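Local coordinates for protein 2,4-dihydroxyhept-2-ene-1,7-dioic acid aldolase (Kordia algicida OT-1, PDB 6BDD) that probably serves as a heme-based nitric oxide/oxygen (H-NOX) sensor, holding a heme b group whose iron has an axial ligand from the protein, at residues 69-74 / 140-145; 128-133 / 171-176. All coordinates share one frame; numbering follows the deposited sequence.

Contact 1 of 2, residues 69-74 / 140-145. With HEM (protoporphyrin IX containing Fe), chain B.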
loop_
_atom_site.group_PDB
_atom_site.type_symbol
_atom_site.label_atom_id
_atom_site.label_comp_id
_atom_site.label_asym_id
_atom_site.label_seq_id
_atom_site.Cartn_x
_atom_site.Cartn_y
_atom_site.Cartn_z
ATOM N N THR A 69 6.418 -5.424 -1.939
ATOM C CA THR A 69 7.147 -5.902 -0.769
ATOM C C THR A 69 7.060 -4.905 0.381
ATOM O O THR A 69 6.882 -5.298 1.540
ATOM C CB THR A 69 8.607 -6.173 -1.138
ATOM O OG1 THR A 69 8.663 -7.158 -2.177
ATOM C CG2 THR A 69 9.381 -6.675 0.072
ATOM N N TYR A 70 7.175 -3.611 0.077
ATOM C CA TYR A 70 7.056 -2.600 1.123
ATOM C C TYR A 70 5.656 -2.589 1.723
ATOM O O TYR A 70 5.494 -2.448 2.941
ATOM C CB TYR A 70 7.415 -1.222 0.567
ATOM C CG TYR A 70 7.103 -0.084 1.513
ATOM C CD1 TYR A 70 7.533 -0.115 2.834
ATOM C CD2 TYR A 70 6.376 1.020 1.087
ATOM C CE1 TYR A 70 7.245 0.918 3.702
ATOM C CE2 TYR A 70 6.087 2.060 1.948
ATOM C CZ TYR A 70 6.526 2.004 3.255
ATOM O OH TYR A 70 6.240 3.036 4.119
ATOM N N ALA A 71 4.630 -2.743 0.883
ATOM C CA ALA A 71 3.260 -2.741 1.382
ATOM C C ALA A 71 3.005 -3.923 2.306
ATOM O O ALA A 71 2.329 -3.784 3.332
ATOM C CB ALA A 71 2.278 -2.755 0.214
ATOM N N GLU A 72 3.534 -5.098 1.956
ATOM C CA GLU A 72 3.357 -6.267 2.810
ATOM C C GLU A 72 4.037 -6.078 4.159
ATOM O O GLU A 72 3.572 -6.617 5.169
ATOM C CB GLU A 72 3.886 -7.517 2.106
ATOM C CG GLU A 72 3.092 -7.898 0.865
ATOM C CD GLU A 72 3.372 -9.312 0.396
ATOM O OE1 GLU A 72 4.370 -9.907 0.855
ATOM O OE2 GLU A 72 2.592 -9.830 -0.431
ATOM N N HIS A 73 5.129 -5.313 4.200
ATOM C CA HIS A 73 5.751 -4.989 5.479
ATOM C C HIS A 73 4.991 -3.886 6.203
ATOM O O HIS A 73 4.878 -3.912 7.434
ATOM C CB HIS A 73 7.209 -4.578 5.274
ATOM C CG HIS A 73 7.841 -3.984 6.494
ATOM N ND1 HIS A 73 8.103 -4.719 7.631
ATOM C CD2 HIS A 73 8.254 -2.721 6.760
ATOM C CE1 HIS A 73 8.654 -3.938 8.541
ATOM N NE2 HIS A 73 8.758 -2.720 8.039
ATOM N N PHE A 74 4.463 -2.911 5.458
ATOM C CA PHE A 74 3.748 -1.801 6.080
ATOM C C PHE A 74 2.447 -2.242 6.737
ATOM O O PHE A 74 1.965 -1.555 7.644
ATOM C CB PHE A 74 3.464 -0.707 5.049
ATOM C CG PHE A 74 2.978 0.579 5.654
ATOM C CD1 PHE A 74 3.873 1.485 6.200
ATOM C CD2 PHE A 74 1.626 0.882 5.681
ATOM C CE1 PHE A 74 3.429 2.669 6.761
ATOM C CE2 PHE A 74 1.176 2.064 6.240
ATOM C CZ PHE A 74 2.080 2.959 6.780
ATOM N N HIS A 140 -1.022 0.943 -7.286
ATOM C CA HIS A 140 -1.902 -0.219 -7.217
ATOM C C HIS A 140 -1.224 -1.409 -6.550
ATOM O O HIS A 140 -1.890 -2.207 -5.883
ATOM C CB HIS A 140 -2.382 -0.599 -8.620
ATOM C CG HIS A 140 -1.327 -0.474 -9.674
ATOM N ND1 HIS A 140 -0.385 -1.455 -9.905
ATOM C CD2 HIS A 140 -1.065 0.514 -10.563
ATOM C CE1 HIS A 140 0.410 -1.075 -10.888
ATOM N NE2 HIS A 140 0.019 0.116 -11.305
ATOM N N HIS A 141 0.093 -1.550 -6.714
ATOM C CA HIS A 141 0.797 -2.655 -6.078
ATOM C C HIS A 141 1.028 -2.421 -4.591
ATOM O O HIS A 141 1.226 -3.389 -3.848
ATOM C CB HIS A 141 2.126 -2.918 -6.786
ATOM C CG HIS A 141 2.037 -3.972 -7.847
ATOM N ND1 HIS A 141 1.207 -3.855 -8.941
ATOM C CD2 HIS A 141 2.660 -5.167 -7.972
ATOM C CE1 HIS A 141 1.329 -4.930 -9.700
ATOM N NE2 HIS A 141 2.204 -5.741 -9.134
ATOM N N PHE A 142 1.015 -1.163 -4.146
ATOM C CA PHE A 142 0.952 -0.895 -2.714
ATOM C C PHE A 142 -0.373 -1.374 -2.136
ATOM O O PHE A 142 -0.412 -1.952 -1.045
ATOM C CB PHE A 142 1.155 0.597 -2.449
ATOM C CG PHE A 142 1.271 0.949 -0.991
ATOM C CD1 PHE A 142 2.472 0.788 -0.319
ATOM C CD2 PHE A 142 0.181 1.448 -0.295
ATOM C CE1 PHE A 142 2.583 1.113 1.022
ATOM C CE2 PHE A 142 0.285 1.776 1.045
ATOM C CZ PHE A 142 1.487 1.609 1.704
ATOM N N GLY A 143 -1.471 -1.153 -2.860
ATOM C CA GLY A 143 -2.748 -1.694 -2.430
ATOM C C GLY A 143 -2.806 -3.205 -2.516
ATOM O O GLY A 143 -3.458 -3.852 -1.691
ATOM N N LEU A 144 -2.129 -3.789 -3.508
ATOM C CA LEU A 144 -2.108 -5.243 -3.639
ATOM C C LEU A 144 -1.392 -5.893 -2.462
ATOM O O LEU A 144 -1.824 -6.941 -1.969
ATOM C CB LEU A 144 -1.448 -5.640 -4.959
ATOM C CG LEU A 144 -1.237 -7.137 -5.201
ATOM C CD1 LEU A 144 -2.561 -7.881 -5.160
ATOM C CD2 LEU A 144 -0.528 -7.372 -6.526
ATOM N N GLY A 145 -0.296 -5.289 -2.000
ATOM C CA GLY A 145 0.408 -5.834 -0.852
ATOM C C GLY A 145 -0.419 -5.778 0.419
ATOM O O GLY A 145 -0.399 -6.714 1.225
HETATM C CHA HEM B . -2.390 5.071 1.667
HETATM C CHB HEM B . -3.806 4.168 6.204
HETATM C CHC HEM B . -5.858 0.039 4.786
HETATM C CHD HEM B . -4.949 1.254 0.219
HETATM C C1A HEM B . -2.528 5.129 3.032
HETATM C C2A HEM B . -1.837 6.052 3.907
HETATM C C3A HEM B . -2.227 5.803 5.154
HETATM C C4A HEM B . -3.179 4.714 5.112
HETATM C CMA HEM B . -1.749 6.547 6.420
HETATM C CAA HEM B . -0.828 7.137 3.474
HETATM C CBA HEM B . -1.579 8.418 3.129
HETATM C CGA HEM B . -0.593 9.522 2.852
HETATM O O1A HEM B . -1.033 10.678 2.626
HETATM O O2A HEM B . 0.635 9.246 2.860
HETATM C C1B HEM B . -4.433 2.949 6.210
HETATM C C2B HEM B . -4.856 2.235 7.400
HETATM C C3B HEM B . -5.421 1.085 7.005
HETATM C C4B HEM B . -5.371 1.060 5.559
HETATM C CMB HEM B . -4.646 2.767 8.838
HETATM C CAB HEM B . -6.056 -0.063 7.834
HETATM C CBB HEM B . -6.284 -0.019 9.152
HETATM C C1C HEM B . -5.724 -0.012 3.425
HETATM C C2C HEM B . -6.021 -1.164 2.599
HETATM C C3C HEM B . -5.760 -0.820 1.329
HETATM C C4C HEM B . -5.309 0.551 1.335
HETATM C CMC HEM B . -6.531 -2.512 3.163
HETATM C CAC HEM B . -5.892 -1.625 0.015
HETATM C CBC HEM B . -6.436 -2.838 -0.055
HETATM C C1D HEM B . -4.072 2.302 0.240
HETATM C C2D HEM B . -3.223 2.693 -0.861
HETATM C C3D HEM B . -2.515 3.750 -0.473
HETATM C C4D HEM B . -2.893 4.054 0.897
HETATM C CMD HEM B . -3.161 2.006 -2.242
HETATM C CAD HEM B . -1.476 4.488 -1.347
HETATM C CBD HEM B . -1.974 5.883 -1.713
HETATM C CGD HEM B . -2.529 5.886 -3.115
HETATM O O1D HEM B . -2.631 4.793 -3.728
HETATM O O2D HEM B . -2.877 6.983 -3.621
HETATM N NA HEM B . -3.350 4.314 3.798
HETATM N NB HEM B . -4.760 2.210 5.087
HETATM N NC HEM B . -5.288 1.031 2.628
HETATM N ND HEM B . -3.854 3.145 1.316
HETATM FE FE HEM B . -4.475 2.773 3.186
#
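An aromatic cluster on what is, as in other H-NOX proteins, probably the distal side of the heme brings Phe142 of helix 140-153 against Tyr70 and Phe74 of helix 63-81. Phe142 has CG anti to the backbone N (chi1 -173°), which lifts the ring off its own helix to lie between helix 63-81 and the porphyrin. Its CE1 lies 3.7 Å from Tyr70 CE2, and its CZ is 4.0 Å from Phe74 CD2. Both ring pairs meet at an oblique tilt, the planes at 44° and 48°. The CD2-CE2 side of the ring, away from CD1 and CE1, packs on pyrrole D, with CD2 3.5 Å from HEM C3D. Nearer the backbone of helix 140-153, the methyl of Ala71 is wedged in, with CB 3.1 Å from Phe142 O and 3.8 Å from Gly145 CA. A CB on Gly145 would clash with that methyl, consistent with the close 7.3 Å approach of the axes of segments 69-74 and 140-145. Replacing Phe142 by an alanine would probably open a gap between pyrrole D and the Tyr70 and Phe74 rings, leaving the rings freer to shift. Glu72 CG rests 3.7 Å from Gly145 O, while its OE2 is hydrogen-bonded to Asn148 ND2. Helix 3-27 covers Tyr70 and Phe74, and strands 158-164 and 171-178 pack against His140.

Contact 2 of 2, residues 128-133 / 171-176. With HEM (protoporphyrin IX containing Fe), chain B.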
loop_
_atom_site.group_PDB
_atom_site.type_symbol
_atom_site.label_atom_id
_atom_site.label_comp_id
_atom_site.label_asym_id
_atom_site.label_seq_id
_atom_site.Cartn_x
_atom_site.Cartn_y
_atom_site.Cartn_z
ATOM N N SER A 128 -15.708 -13.136 -3.019
ATOM C CA SER A 128 -15.208 -12.438 -4.194
ATOM C C SER A 128 -15.517 -10.955 -4.066
ATOM O O SER A 128 -16.496 -10.562 -3.427
ATOM C CB SER A 128 -15.811 -12.999 -5.488
ATOM O OG SER A 128 -17.185 -12.672 -5.594
ATOM N N LEU A 129 -14.669 -10.136 -4.686
ATOM C CA LEU A 129 -14.817 -8.689 -4.616
ATOM C C LEU A 129 -14.152 -8.063 -5.831
ATOM O O LEU A 129 -12.976 -8.326 -6.099
ATOM C CB LEU A 129 -14.202 -8.138 -3.325
ATOM C CG LEU A 129 -14.255 -6.621 -3.134
ATOM C CD1 LEU A 129 -15.690 -6.152 -2.964
ATOM C CD2 LEU A 129 -13.406 -6.204 -1.944
ATOM N N THR A 130 -14.903 -7.242 -6.559
ATOM C CA THR A 130 -14.384 -6.484 -7.690
ATOM C C THR A 130 -14.442 -5.003 -7.343
ATOM O O THR A 130 -15.522 -4.469 -7.069
ATOM C CB THR A 130 -15.178 -6.772 -8.964
ATOM O OG1 THR A 130 -15.074 -8.163 -9.290
ATOM C CG2 THR A 130 -14.641 -5.944 -10.123
ATOM N N MET A 131 -13.284 -4.348 -7.348
ATOM C CA MET A 131 -13.183 -2.943 -6.984
ATOM C C MET A 131 -12.386 -2.188 -8.037
ATOM O O MET A 131 -11.492 -2.743 -8.681
ATOM C CB MET A 131 -12.521 -2.760 -5.613
ATOM C CG MET A 131 -13.378 -3.188 -4.437
ATOM S SD MET A 131 -12.759 -2.523 -2.882
ATOM C CE MET A 131 -11.072 -3.125 -2.904
ATOM N N ILE A 132 -12.720 -0.912 -8.199
ATOM C CA ILE A 132 -12.000 -0.013 -9.092
ATOM C C ILE A 132 -11.108 0.881 -8.243
ATOM O O ILE A 132 -11.599 1.639 -7.396
ATOM C CB ILE A 132 -12.960 0.822 -9.953
ATOM C CG1 ILE A 132 -13.894 -0.090 -10.750
ATOM C CG2 ILE A 132 -12.178 1.730 -10.888
ATOM C CD1 ILE A 132 -13.180 -0.989 -11.734
ATOM N N TYR A 133 -9.801 0.788 -8.463
ATOM C CA TYR A 133 -8.818 1.611 -7.773
ATOM C C TYR A 133 -8.494 2.823 -8.635
ATOM O O TYR A 133 -8.270 2.688 -9.842
ATOM C CB TYR A 133 -7.552 0.802 -7.481
ATOM C CG TYR A 133 -6.329 1.619 -7.127
ATOM C CD1 TYR A 133 -6.061 1.966 -5.810
ATOM C CD2 TYR A 133 -5.427 2.022 -8.106
ATOM C CE1 TYR A 133 -4.940 2.701 -5.479
ATOM C CE2 TYR A 133 -4.305 2.762 -7.783
ATOM C CZ TYR A 133 -4.067 3.098 -6.468
ATOM O OH TYR A 133 -2.952 3.831 -6.139
ATOM N N GLU A 171 -5.872 4.028 -12.904
ATOM C CA GLU A 171 -7.189 3.411 -12.761
ATOM C C GLU A 171 -7.024 1.919 -13.015
ATOM O O GLU A 171 -6.715 1.512 -14.140
ATOM C CB GLU A 171 -8.208 4.023 -13.722
ATOM C CG GLU A 171 -9.620 3.486 -13.538
ATOM C CD GLU A 171 -10.619 4.116 -14.490
ATOM O OE1 GLU A 171 -10.232 5.042 -15.234
ATOM O OE2 GLU A 171 -11.791 3.685 -14.492
ATOM N N VAL A 172 -7.219 1.110 -11.976
ATOM C CA VAL A 172 -6.967 -0.324 -12.035
ATOM C C VAL A 172 -8.173 -1.060 -11.471
ATOM O O VAL A 172 -8.655 -0.728 -10.381
ATOM C CB VAL A 172 -5.692 -0.714 -11.263
ATOM C CG1 VAL A 172 -5.485 -2.221 -11.301
ATOM C CG2 VAL A 172 -4.478 0.010 -11.827
ATOM N N LYS A 173 -8.656 -2.057 -12.207
ATOM C CA LYS A 173 -9.733 -2.919 -11.739
ATOM C C LYS A 173 -9.134 -4.094 -10.976
ATOM O O LYS A 173 -8.333 -4.858 -11.529
ATOM C CB LYS A 173 -10.583 -3.414 -12.909
ATOM C CG LYS A 173 -11.603 -4.472 -12.523
ATOM C CD LYS A 173 -12.137 -5.199 -13.744
ATOM C CE LYS A 173 -13.523 -4.705 -14.119
ATOM N NZ LYS A 173 -14.326 -5.764 -14.793
ATOM N N PHE A 174 -9.517 -4.234 -9.710
ATOM C CA PHE A 174 -9.067 -5.330 -8.862
ATOM C C PHE A 174 -10.133 -6.419 -8.859
ATOM O O PHE A 174 -11.278 -6.170 -8.466
ATOM C CB PHE A 174 -8.805 -4.848 -7.435
ATOM C CG PHE A 174 -7.457 -4.211 -7.241
ATOM C CD1 PHE A 174 -7.227 -2.905 -7.644
ATOM C CD2 PHE A 174 -6.427 -4.912 -6.640
ATOM C CE1 PHE A 174 -5.990 -2.316 -7.456
ATOM C CE2 PHE A 174 -5.188 -4.327 -6.448
ATOM C CZ PHE A 174 -4.969 -3.029 -6.858
ATOM N N ILE A 175 -9.761 -7.618 -9.298
ATOM C CA ILE A 175 -10.634 -8.784 -9.248
ATOM C C ILE A 175 -10.082 -9.707 -8.170
ATOM O O ILE A 175 -9.033 -10.337 -8.354
ATOM C CB ILE A 175 -10.728 -9.498 -10.602
ATOM C CG1 ILE A 175 -11.328 -8.564 -11.655
ATOM C CG2 ILE A 175 -11.566 -10.762 -10.478
ATOM C CD1 ILE A 175 -10.433 -8.338 -12.851
ATOM N N ILE A 176 -10.786 -9.786 -7.044
ATOM C CA ILE A 176 -10.330 -10.517 -5.869
ATOM C C ILE A 176 -11.201 -11.752 -5.693
ATOM O O ILE A 176 -12.435 -11.651 -5.675
ATOM C CB ILE A 176 -10.368 -9.630 -4.612
ATOM C CG1 ILE A 176 -9.555 -8.352 -4.843
ATOM C CG2 ILE A 176 -9.846 -10.391 -3.408
ATOM C CD1 ILE A 176 -9.930 -7.212 -3.920
HETATM C CHA HEM B . -2.390 5.071 1.667
HETATM C CHB HEM B . -3.806 4.168 6.204
HETATM C CHC HEM B . -5.858 0.039 4.786
HETATM C CHD HEM B . -4.949 1.254 0.219
HETATM C C1A HEM B . -2.528 5.129 3.032
HETATM C C2A HEM B . -1.837 6.052 3.907
HETATM C C3A HEM B . -2.227 5.803 5.154
HETATM C C4A HEM B . -3.179 4.714 5.112
HETATM C CMA HEM B . -1.749 6.547 6.420
HETATM C CAA HEM B . -0.828 7.137 3.474
HETATM C CBA HEM B . -1.579 8.418 3.129
HETATM C CGA HEM B . -0.593 9.522 2.852
HETATM O O1A HEM B . -1.033 10.678 2.626
HETATM O O2A HEM B . 0.635 9.246 2.860
HETATM C C1B HEM B . -4.433 2.949 6.210
HETATM C C2B HEM B . -4.856 2.235 7.400
HETATM C C3B HEM B . -5.421 1.085 7.005
HETATM C C4B HEM B . -5.371 1.060 5.559
HETATM C CMB HEM B . -4.646 2.767 8.838
HETATM C CAB HEM B . -6.056 -0.063 7.834
HETATM C CBB HEM B . -6.284 -0.019 9.152
HETATM C C1C HEM B . -5.724 -0.012 3.425
HETATM C C2C HEM B . -6.021 -1.164 2.599
HETATM C C3C HEM B . -5.760 -0.820 1.329
HETATM C C4C HEM B . -5.309 0.551 1.335
HETATM C CMC HEM B . -6.531 -2.512 3.163
HETATM C CAC HEM B . -5.892 -1.625 0.015
HETATM C CBC HEM B . -6.436 -2.838 -0.055
HETATM C C1D HEM B . -4.072 2.302 0.240
HETATM C C2D HEM B . -3.223 2.693 -0.861
HETATM C C3D HEM B . -2.515 3.750 -0.473
HETATM C C4D HEM B . -2.893 4.054 0.897
HETATM C CMD HEM B . -3.161 2.006 -2.242
HETATM C CAD HEM B . -1.476 4.488 -1.347
HETATM C CBD HEM B . -1.974 5.883 -1.713
HETATM C CGD HEM B . -2.529 5.886 -3.115
HETATM O O1D HEM B . -2.631 4.793 -3.728
HETATM O O2D HEM B . -2.877 6.983 -3.621
HETATM N NA HEM B . -3.350 4.314 3.798
HETATM N NB HEM B . -4.760 2.210 5.087
HETATM N NC HEM B . -5.288 1.031 2.628
HETATM N ND HEM B . -3.854 3.145 1.316
HETATM FE FE HEM B . -4.475 2.773 3.186
#
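Tyr133 and Phe174 lie side by side on the heme-facing side of two antiparallel strands, Tyr133 CB 3.5 Å from Phe174 CE1. A chi1 of 164° turns the tyrosine ring out from the sheet, and its OH donates a 2.6 Å hydrogen bond to HEM O1D, the propionate oxygen lying in the ring plane at the edge. On this same tightly covered face Leu129 CD2 runs alongside Ile176 CD1 at 4.1 Å; Met147 of helix 140-153 packs on Phe174 and Ile176, and Phe151 on Ile176. The reverse face is the more open to solvent at Thr130, Lys173 and Ile175, although Ile132 is buried: Ile132 CD1 lies across the aliphatic part of Lys173, 3.7 Å from its CB, and Thr130 CG2 touches Lys173 CG at 4.1 Å. Six backbone hydrogen bonds join the strands at the pairs Leu129-Ile176, Met131-Phe174 and Tyr133-Val172; the one from Phe174 N to Met131 O measures 2.7 Å. Thr130-Ile175 and Ile132-Lys173 are the non-hydrogen-bonded pairs between them. Strands 118-124 and 158-164 flank this central pair, giving the four-stranded antiparallel sheet of the H-NOX fold, where Tyr133, Ser135 and Arg137 form the Tyr-x-Ser-x-Arg motif that binds the heme propionates.

In the fold
Both contacts touch the heme, but they differ in depth and in bonding. Contact 1 is buried near the centre of the chain and joins two helices by apolar side chains, without a hydrogen bond between its segments; contact 2, with its centre about 15 Å from that of contact 1, is a backbone-bonded strand pair with one covered and one partly exposed face. Helix 140-153, which follows strand 128-134 in the chain, connects them: His140 O lies 3.3 Å from Phe174 CZ, and His140 CD2 packs on Val172 CG2 at 3.7 Å. The cofactor is thus met by the Phe142 ring and the Gly143 carbonyl from segment 140-145, and by a hydrogen-bonding tyrosine hydroxyl in contact 2.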